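Local coordinates for F-BAR domain only protein 1 (Danio rerio, PDB 5JP2) that probably acts at an early step of clathrin-mediated endocytosis, its mu homology domain binding an Eps15 peptide, and may thereby regulate Bmp signalling, at residues B[144-149]-B[161-167]; B[243-249]-B[275-281]; B[174-179]-B[212-216]. One frame throughout, in Å; residues are numbered along the deposited sequence.

Contact 1 of 3, residues B[144-149]-B[161-167]; sequences PLLLSA and SLDYHCC. With ZN (zinc ion), chain E.
His165 lies across from Leu146 in an antiparallel hydrogen-bonded pair, and its side chain runs from the sheet to a metal. CB packs on Leu146 CB at 4.0 Å. With CG anti to the backbone N (chi1 171°), the imidazole is carried out on the face shared by Leu146, Ser148 and Asp163. There ND1 is hydrogen-bonded to Ser223 OG, and at the tip NE2 binds the zinc ion at 1.8 Å. Having both ring nitrogens engaged should limit rotation of the imidazole. Cys167, two residues on, supplies the second ligand from this chain, its SG 1.9 Å from the zinc ion.

The backbones pair tightly: Leu146 N donates to His165 O at 2.7 Å, and His165 N returns a bond to Leu146 O. Ser148 and Asp163 repeat this reciprocal pattern, and Asp163 OD1 turns to Thr225 OG1. The other face is apolar. Leu147 CD2 meets Tyr164 CB at 3.9 Å, Leu145 CD1 reaches Cys166 CB at 4.1 Å, and Leu162 CD1 touches both Leu147 CB and Ala149 CB, 4.0 Å from the latter. Leu145, Leu147, Ala149 and Leu162 pack on strands 242-250 and 266-283. The arrangement is that of an antiparallel beta hairpin, strands 145-154 and 157-166, in the mu homology domain, with a His-X-Cys zinc site where its second strand ends.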
loop_
_atom_site.group_PDB
_atom_site.type_symbol
_atom_site.label_atom_id
_atom_site.label_comp_id
_atom_site.label_asym_id
_atom_site.label_seq_id
_atom_site.Cartn_x
_atom_site.Cartn_y
_atom_site.Cartn_z
ATOM N N PRO B 144 7.700 7.765 -2.400
ATOM C CA PRO B 144 7.806 7.596 -3.851
ATOM C C PRO B 144 7.625 8.881 -4.633
ATOM O O PRO B 144 8.180 9.021 -5.730
ATOM C CB PRO B 144 6.693 6.593 -4.162
ATOM C CG PRO B 144 5.759 6.709 -3.062
ATOM C CD PRO B 144 6.536 7.067 -1.848
ATOM N N LEU B 145 6.864 9.824 -4.118
ATOM C CA LEU B 145 6.581 11.055 -4.828
ATOM C C LEU B 145 7.006 12.223 -3.952
ATOM O O LEU B 145 6.495 12.394 -2.844
ATOM C CB LEU B 145 5.099 11.126 -5.181
ATOM C CG LEU B 145 4.642 12.312 -6.003
ATOM C CD1 LEU B 145 5.330 12.316 -7.320
ATOM C CD2 LEU B 145 3.155 12.297 -6.174
ATOM N N LEU B 146 7.966 12.991 -4.429
ATOM C CA LEU B 146 8.479 14.129 -3.695
ATOM C C LEU B 146 7.648 15.350 -4.024
ATOM O O LEU B 146 7.378 15.611 -5.192
ATOM C CB LEU B 146 9.937 14.379 -4.036
ATOM C CG LEU B 146 10.841 13.885 -2.929
ATOM C CD1 LEU B 146 10.762 12.388 -2.866
ATOM C CD2 LEU B 146 12.252 14.374 -3.144
ATOM N N LEU B 147 7.228 16.076 -2.992
ATOM C CA LEU B 147 6.396 17.259 -3.142
ATOM C C LEU B 147 7.088 18.483 -2.562
ATOM O O LEU B 147 7.686 18.415 -1.487
ATOM C CB LEU B 147 5.056 17.088 -2.443
ATOM C CG LEU B 147 4.260 15.835 -2.741
ATOM C CD1 LEU B 147 2.947 15.897 -2.033
ATOM C CD2 LEU B 147 4.089 15.664 -4.220
ATOM N N SER B 148 7.013 19.600 -3.280
ATOM C CA SER B 148 7.426 20.897 -2.754
ATOM C C SER B 148 6.377 21.938 -3.098
ATOM O O SER B 148 6.196 22.268 -4.273
ATOM C CB SER B 148 8.782 21.311 -3.309
ATOM O OG SER B 148 9.150 22.577 -2.813
ATOM N N ALA B 149 5.708 22.463 -2.079
ATOM C CA ALA B 149 4.701 23.498 -2.227
ATOM C C ALA B 149 5.217 24.839 -1.714
ATOM O O ALA B 149 5.997 24.902 -0.766
ATOM C CB ALA B 149 3.421 23.125 -1.487
ATOM N N SER B 161 1.537 27.019 -5.514
ATOM C CA SER B 161 2.184 26.225 -6.542
ATOM C C SER B 161 2.732 24.938 -5.939
ATOM O O SER B 161 3.123 24.901 -4.776
ATOM C CB SER B 161 3.288 27.021 -7.214
ATOM O OG SER B 161 4.424 27.052 -6.386
ATOM N N LEU B 162 2.766 23.882 -6.748
ATOM C CA LEU B 162 3.278 22.590 -6.313
ATOM C C LEU B 162 4.196 21.975 -7.356
ATOM O O LEU B 162 3.799 21.803 -8.508
ATOM C CB LEU B 162 2.140 21.617 -6.015
ATOM C CG LEU B 162 2.566 20.207 -5.585
ATOM C CD1 LEU B 162 3.108 20.193 -4.179
ATOM C CD2 LEU B 162 1.412 19.250 -5.699
ATOM N N ASP B 163 5.408 21.635 -6.953
ATOM C CA ASP B 163 6.296 20.823 -7.769
ATOM C C ASP B 163 6.255 19.383 -7.266
ATOM O O ASP B 163 6.253 19.137 -6.063
ATOM C CB ASP B 163 7.729 21.355 -7.747
ATOM C CG ASP B 163 7.842 22.770 -8.293
ATOM O OD1 ASP B 163 6.958 23.194 -9.055
ATOM O OD2 ASP B 163 8.823 23.467 -7.974
ATOM N N TYR B 164 6.173 18.433 -8.185
ATOM C CA TYR B 164 6.187 17.026 -7.827
ATOM C C TYR B 164 7.243 16.288 -8.625
ATOM O O TYR B 164 7.519 16.609 -9.781
ATOM C CB TYR B 164 4.819 16.373 -8.030
ATOM C CG TYR B 164 4.193 16.553 -9.395
ATOM C CD1 TYR B 164 4.439 15.661 -10.427
ATOM C CD2 TYR B 164 3.344 17.614 -9.640
ATOM C CE1 TYR B 164 3.855 15.828 -11.652
ATOM C CE2 TYR B 164 2.758 17.788 -10.858
ATOM C CZ TYR B 164 3.013 16.900 -11.861
ATOM O OH TYR B 164 2.414 17.094 -13.078
ATOM N N HIS B 165 7.857 15.320 -7.976
ATOM C CA HIS B 165 8.994 14.624 -8.535
ATOM C C HIS B 165 8.860 13.157 -8.179
ATOM O O HIS B 165 8.872 12.806 -6.998
ATOM C CB HIS B 165 10.285 15.225 -7.978
ATOM C CG HIS B 165 11.509 14.458 -8.320
ATOM N ND1 HIS B 165 11.793 14.033 -9.595
ATOM C CD2 HIS B 165 12.515 14.013 -7.539
ATOM C CE1 HIS B 165 12.927 13.358 -9.584
ATOM N NE2 HIS B 165 13.387 13.337 -8.347
ATOM N N CYS B 166 8.794 12.303 -9.191
ATOM C CA CYS B 166 8.715 10.863 -8.999
ATOM C C CYS B 166 10.105 10.338 -9.283
ATOM O O CYS B 166 10.573 10.389 -10.419
ATOM C CB CYS B 166 7.676 10.248 -9.928
ATOM S SG CYS B 166 7.532 8.509 -9.820
ATOM N N CYS B 167 10.739 9.774 -8.276
ATOM C CA CYS B 167 12.167 9.724 -8.416
ATOM C C CYS B 167 12.650 8.292 -8.422
ATOM O O CYS B 167 12.116 7.449 -7.695
ATOM C CB CYS B 167 12.837 10.481 -7.258
ATOM S SG CYS B 167 14.605 10.750 -7.426
HETATM ZN ZN ZN E . 14.886 12.652 -7.647
#

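Contact 2 of 3, residues B[243-249]-B[275-281]; sequences LAVQFVG and FATGKYM
Phe247 lays one face of its ring under the methyl of Thr277: CG2 stands 3.3 Å from the ring centroid and 8° off the normal, a CH-pi contact over the centre. The ring's edge is turned to the face of Tyr280 in a T-shaped stack, centroids 5.2 Å apart and planes at 72°, while Phe275 CE1 approaches near the plane of the Phe247 ring. Phe247 CG sits between its own backbone N and carbonyl carbon (chi1 58°), which swings the ring back over the opposing strand. Thr277 is held at two points, OG1 accepting from Phe247 N at 3.1 Å and its backbone N donating to Phe247 O. With an alanine here in place of Phe247, the Thr277 methyl and the Tyr280 face would probably lose their aromatic partner, and a gap would open between them.

Phe275 folds over Gly249, whose CA lies 3.7 Å from the ring centroid; a CB there would collide with the ring. Beyond Thr277 the chain turns a corner and the register slips by one. A water sits in this break between Val245 O and Gly278 O, with a weak bond from Tyr280 N, and pairing resumes with a straight bond from Val245 N to Tyr280 O at 2.9 Å. Met281 SD then rests on Ala244 CB at 3.6 Å. Tyr280 OH bonds to Leu145 O, while Val248 and Ala276 pack on an aromatic side chain of the bound peptide. The chemistry thus implies an aromatic, buried side behind an apolar peptide-binding surface, with a threonine hydroxyl and a water standing in the place of regular strand bonds.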
loop_
_atom_site.group_PDB
_atom_site.type_symbol
_atom_site.label_atom_id
_atom_site.label_comp_id
_atom_site.label_asym_id
_atom_site.label_seq_id
_atom_site.Cartn_x
_atom_site.Cartn_y
_atom_site.Cartn_z
ATOM N N LEU B 243 -1.908 20.922 0.304
ATOM C CA LEU B 243 -2.347 20.124 -0.828
ATOM C C LEU B 243 -2.272 18.643 -0.483
ATOM O O LEU B 243 -1.337 18.197 0.180
ATOM C CB LEU B 243 -1.486 20.405 -2.056
ATOM C CG LEU B 243 -1.502 21.835 -2.590
ATOM C CD1 LEU B 243 -0.231 22.534 -2.192
ATOM C CD2 LEU B 243 -1.663 21.836 -4.064
ATOM N N ALA B 244 -3.264 17.889 -0.933
ATOM C CA ALA B 244 -3.300 16.445 -0.777
ATOM C C ALA B 244 -3.119 15.777 -2.130
ATOM O O ALA B 244 -3.676 16.229 -3.134
ATOM C CB ALA B 244 -4.609 15.994 -0.139
ATOM N N VAL B 245 -2.314 14.715 -2.147
ATOM C CA VAL B 245 -2.069 13.903 -3.330
ATOM C C VAL B 245 -2.555 12.483 -3.084
ATOM O O VAL B 245 -2.337 11.910 -2.015
ATOM C CB VAL B 245 -0.582 13.899 -3.717
ATOM C CG1 VAL B 245 -0.382 13.155 -5.015
ATOM C CG2 VAL B 245 -0.087 15.311 -3.850
ATOM N N GLN B 246 -3.175 11.909 -4.104
ATOM C CA GLN B 246 -3.681 10.551 -4.069
ATOM C C GLN B 246 -3.090 9.772 -5.227
ATOM O O GLN B 246 -2.982 10.290 -6.335
ATOM C CB GLN B 246 -5.200 10.544 -4.138
ATOM C CG GLN B 246 -5.805 11.356 -3.017
ATOM C CD GLN B 246 -7.295 11.343 -3.044
ATOM O OE1 GLN B 246 -7.903 11.441 -4.099
ATOM N NE2 GLN B 246 -7.900 11.278 -1.877
ATOM N N PHE B 247 -2.705 8.534 -4.966
ATOM C CA PHE B 247 -2.256 7.658 -6.032
ATOM C C PHE B 247 -2.302 6.221 -5.546
ATOM O O PHE B 247 -2.528 5.947 -4.368
ATOM C CB PHE B 247 -0.855 8.045 -6.530
ATOM C CG PHE B 247 0.217 8.028 -5.474
ATOM C CD1 PHE B 247 0.739 6.827 -4.992
ATOM C CD2 PHE B 247 0.750 9.221 -5.006
ATOM C CE1 PHE B 247 1.730 6.821 -4.032
ATOM C CE2 PHE B 247 1.749 9.225 -4.055
ATOM C CZ PHE B 247 2.246 8.011 -3.573
ATOM N N VAL B 248 -2.016 5.307 -6.473
ATOM C CA VAL B 248 -2.170 3.875 -6.296
ATOM C C VAL B 248 -1.030 3.242 -7.070
ATOM O O VAL B 248 -0.469 3.843 -7.981
ATOM C CB VAL B 248 -3.554 3.382 -6.807
ATOM C CG1 VAL B 248 -3.616 1.888 -6.950
ATOM C CG2 VAL B 248 -4.649 3.838 -5.893
ATOM N N GLY B 249 -0.679 2.022 -6.700
ATOM C CA GLY B 249 0.354 1.287 -7.395
ATOM C C GLY B 249 0.120 -0.196 -7.227
ATOM O O GLY B 249 -0.690 -0.630 -6.413
ATOM N N PHE B 275 -0.313 -0.811 -3.248
ATOM C CA PHE B 275 -0.169 0.255 -2.283
ATOM C C PHE B 275 -1.034 1.439 -2.675
ATOM O O PHE B 275 -1.435 1.587 -3.826
ATOM C CB PHE B 275 1.293 0.652 -2.121
ATOM C CG PHE B 275 1.945 1.141 -3.370
ATOM C CD1 PHE B 275 1.698 2.417 -3.847
ATOM C CD2 PHE B 275 2.848 0.352 -4.040
ATOM C CE1 PHE B 275 2.320 2.879 -4.973
ATOM C CE2 PHE B 275 3.477 0.810 -5.167
ATOM C CZ PHE B 275 3.213 2.072 -5.635
ATOM N N ALA B 276 -1.325 2.277 -1.690
ATOM C CA ALA B 276 -2.159 3.444 -1.905
ATOM C C ALA B 276 -1.766 4.534 -0.920
ATOM O O ALA B 276 -1.211 4.269 0.143
ATOM C CB ALA B 276 -3.639 3.109 -1.756
ATOM N N THR B 277 -2.087 5.768 -1.284
ATOM C CA THR B 277 -1.892 6.879 -0.376
ATOM C C THR B 277 -2.964 6.869 0.699
ATOM O O THR B 277 -4.120 6.543 0.446
ATOM C CB THR B 277 -1.952 8.218 -1.103
ATOM O OG1 THR B 277 -3.127 8.283 -1.895
ATOM C CG2 THR B 277 -0.773 8.421 -1.947
ATOM N N GLY B 278 -2.563 7.209 1.904
ATOM C CA GLY B 278 -3.492 7.631 2.922
ATOM C C GLY B 278 -3.581 9.145 2.849
ATOM O O GLY B 278 -3.985 9.704 1.828
ATOM N N LYS B 279 -3.325 9.806 3.965
ATOM C CA LYS B 279 -3.098 11.243 3.965
ATOM C C LYS B 279 -1.677 11.530 3.499
ATOM O O LYS B 279 -0.714 11.201 4.192
ATOM C CB LYS B 279 -3.361 11.797 5.361
ATOM C CG LYS B 279 -3.425 13.298 5.443
ATOM C CD LYS B 279 -3.842 13.758 6.838
ATOM C CE LYS B 279 -2.773 13.441 7.863
ATOM N NZ LYS B 279 -3.227 13.706 9.251
ATOM N N TYR B 280 -1.541 12.181 2.353
ATOM C CA TYR B 280 -0.238 12.379 1.728
ATOM C C TYR B 280 -0.171 13.836 1.301
ATOM O O TYR B 280 -0.793 14.213 0.310
ATOM C CB TYR B 280 -0.091 11.419 0.544
ATOM C CG TYR B 280 1.294 11.166 0.032
ATOM C CD1 TYR B 280 1.919 12.081 -0.789
ATOM C CD2 TYR B 280 1.964 9.990 0.329
ATOM C CE1 TYR B 280 3.167 11.860 -1.268
ATOM C CE2 TYR B 280 3.230 9.745 -0.168
ATOM C CZ TYR B 280 3.821 10.682 -0.971
ATOM O OH TYR B 280 5.079 10.479 -1.464
ATOM N N MET B 281 0.626 14.645 2.004
ATOM C CA MET B 281 0.387 16.086 2.029
ATOM C C MET B 281 1.656 16.903 1.839
ATOM O O MET B 281 2.742 16.517 2.259
ATOM C CB MET B 281 -0.228 16.557 3.349
ATOM C CG MET B 281 -1.320 15.724 3.919
ATOM S SD MET B 281 -2.853 15.768 3.031
ATOM C CE MET B 281 -3.421 17.425 3.332
HETATM O O HOH W 1 -3.586 11.915 0.109
#

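Contact 3 of 3, residues B[174-179]-B[212-216]; sequences TQLTSV and ANLSP
Asn213 meets Thr177 and Gln175 with different parts of its amide. OD1 lies 3.6 Å from Thr177 CB and accepts a hydrogen bond from a water at 2.7 Å; that water in turn accepts from Val179 N, so it ties Asn213 to the chain just past the corner at Ser178. ND2 is 3.6 Å from Gln175 OE1, a long approach, with the two amide planes 79° apart.

Leu214 follows with both kinds of contact. Its backbone exchanges two nearly straight bonds with Leu176, Leu176 N to Leu214 O at 2.8 Å and Leu214 N to Leu176 O at 3.0 Å. Its side chain, with CG anti to the carbonyl carbon (chi1 -53°), extends inward until CD1 touches Val179 CG1 at 4.1 Å, crossing it at about a right angle. Tyr164 also packs against this leucine. Ser215 directs OG to Thr217 OG1, and Pro216 ends the walk with CD 3.4 Å from Thr174 O.

Leu176 continues the buried side onto Phe247 and Phe275, and Thr177 is backbone-bonded to Val248. Two loops, one leading into strand 179-184 and one following strand 206-210, are thereby joined by a single antiparallel beta bridge in the mu homology domain.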
loop_
_atom_site.group_PDB
_atom_site.type_symbol
_atom_site.label_atom_id
_atom_site.label_comp_id
_atom_site.label_asym_id
_atom_site.label_seq_id
_atom_site.Cartn_x
_atom_site.Cartn_y
_atom_site.Cartn_z
ATOM N N THR B 174 7.532 0.772 -10.802
ATOM C CA THR B 174 6.154 0.622 -11.238
ATOM C C THR B 174 5.587 2.017 -11.418
ATOM O O THR B 174 6.192 2.998 -10.997
ATOM C CB THR B 174 5.297 -0.198 -10.258
ATOM O OG1 THR B 174 3.965 -0.321 -10.777
ATOM C CG2 THR B 174 5.234 0.437 -8.880
ATOM N N GLN B 175 4.445 2.112 -12.067
ATOM C CA GLN B 175 3.782 3.381 -12.243
ATOM C C GLN B 175 2.961 3.750 -11.015
ATOM O O GLN B 175 2.436 2.891 -10.308
ATOM C CB GLN B 175 2.871 3.320 -13.459
ATOM C CG GLN B 175 3.579 3.041 -14.734
ATOM C CD GLN B 175 2.784 3.543 -15.906
ATOM O OE1 GLN B 175 1.586 3.288 -16.007
ATOM N NE2 GLN B 175 3.438 4.273 -16.797
ATOM N N LEU B 176 2.820 5.046 -10.791
ATOM C CA LEU B 176 1.796 5.559 -9.901
ATOM C C LEU B 176 0.590 5.943 -10.746
ATOM O O LEU B 176 0.716 6.726 -11.684
ATOM C CB LEU B 176 2.327 6.764 -9.120
ATOM C CG LEU B 176 3.706 6.584 -8.453
ATOM C CD1 LEU B 176 4.213 7.877 -7.926
ATOM C CD2 LEU B 176 3.687 5.575 -7.335
ATOM N N THR B 177 -0.571 5.400 -10.420
ATOM C CA THR B 177 -1.767 5.609 -11.216
ATOM C C THR B 177 -2.854 6.230 -10.349
ATOM O O THR B 177 -2.690 6.404 -9.152
ATOM C CB THR B 177 -2.236 4.292 -11.852
ATOM O OG1 THR B 177 -2.723 3.400 -10.848
ATOM C CG2 THR B 177 -1.085 3.621 -12.552
ATOM N N SER B 178 -3.982 6.552 -10.976
ATOM C CA SER B 178 -5.077 7.280 -10.330
ATOM C C SER B 178 -4.568 8.499 -9.555
ATOM O O SER B 178 -4.997 8.782 -8.440
ATOM C CB SER B 178 -5.878 6.350 -9.422
ATOM O OG SER B 178 -6.624 5.424 -10.182
ATOM N N VAL B 179 -3.659 9.240 -10.169
ATOM C CA VAL B 179 -2.994 10.352 -9.512
ATOM C C VAL B 179 -3.902 11.573 -9.513
ATOM O O VAL B 179 -4.370 12.010 -10.562
ATOM C CB VAL B 179 -1.651 10.666 -10.182
ATOM C CG1 VAL B 179 -0.927 11.751 -9.401
ATOM C CG2 VAL B 179 -0.806 9.419 -10.265
ATOM N N ALA B 212 -1.585 12.618 -15.259
ATOM C CA ALA B 212 -1.272 11.403 -15.978
ATOM C C ALA B 212 -0.486 10.474 -15.068
ATOM O O ALA B 212 0.089 10.899 -14.071
ATOM C CB ALA B 212 -0.464 11.710 -17.236
ATOM N N ASN B 213 -0.484 9.190 -15.404
ATOM C CA ASN B 213 0.297 8.244 -14.630
ATOM C C ASN B 213 1.746 8.695 -14.581
ATOM O O ASN B 213 2.270 9.254 -15.542
ATOM C CB ASN B 213 0.210 6.854 -15.238
ATOM C CG ASN B 213 -1.175 6.297 -15.211
ATOM O OD1 ASN B 213 -2.036 6.780 -14.492
ATOM N ND2 ASN B 213 -1.398 5.253 -15.987
ATOM N N LEU B 214 2.402 8.433 -13.455
ATOM C CA LEU B 214 3.772 8.866 -13.249
ATOM C C LEU B 214 4.687 7.673 -13.149
ATOM O O LEU B 214 4.342 6.664 -12.535
ATOM C CB LEU B 214 3.916 9.688 -11.993
ATOM C CG LEU B 214 2.958 10.848 -11.893
ATOM C CD1 LEU B 214 3.025 11.336 -10.495
ATOM C CD2 LEU B 214 3.341 11.916 -12.873
ATOM N N SER B 215 5.863 7.810 -13.732
ATOM C CA SER B 215 6.818 6.733 -13.717
ATOM C C SER B 215 8.197 7.270 -13.377
ATOM O O SER B 215 8.584 8.345 -13.844
ATOM C CB SER B 215 6.844 6.041 -15.084
ATOM O OG SER B 215 7.921 5.134 -15.156
ATOM N N PRO B 216 8.961 6.547 -12.564
ATOM C CA PRO B 216 10.330 6.987 -12.283
ATOM C C PRO B 216 11.247 6.861 -13.478
ATOM O O PRO B 216 12.308 7.489 -13.492
ATOM C CB PRO B 216 10.762 6.064 -11.138
ATOM C CG PRO B 216 9.885 4.859 -11.269
ATOM C CD PRO B 216 8.584 5.347 -11.801
HETATM O O HOH W 2 -2.885 8.934 -13.134
#

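Contacts 1 and 2 each pair neighbouring strands within a sheet, contact 1 in a four-stranded one and contact 2 in the large mixed one, whereas contact 3 joins loops. Measured from the centre of each contact to the centre of the chain, contact 2 is nearest at about 9 Å, against about 14 Å for contact 3 and 18 Å for contact 1. The apolar faces of contacts 1 and 2 meet where Leu147 packs on Val245 and Ala149 on Leu243. Contact 3 touches both others, meeting contact 1 where Cys166 SG packs against Pro216 and Leu176. Contact 1 is aliphatic inward and metal-binding outward, contact 2 is aromatic with a water at its broken register, and contact 3 has amides and a water toward its exposed residues and leucines toward the interior.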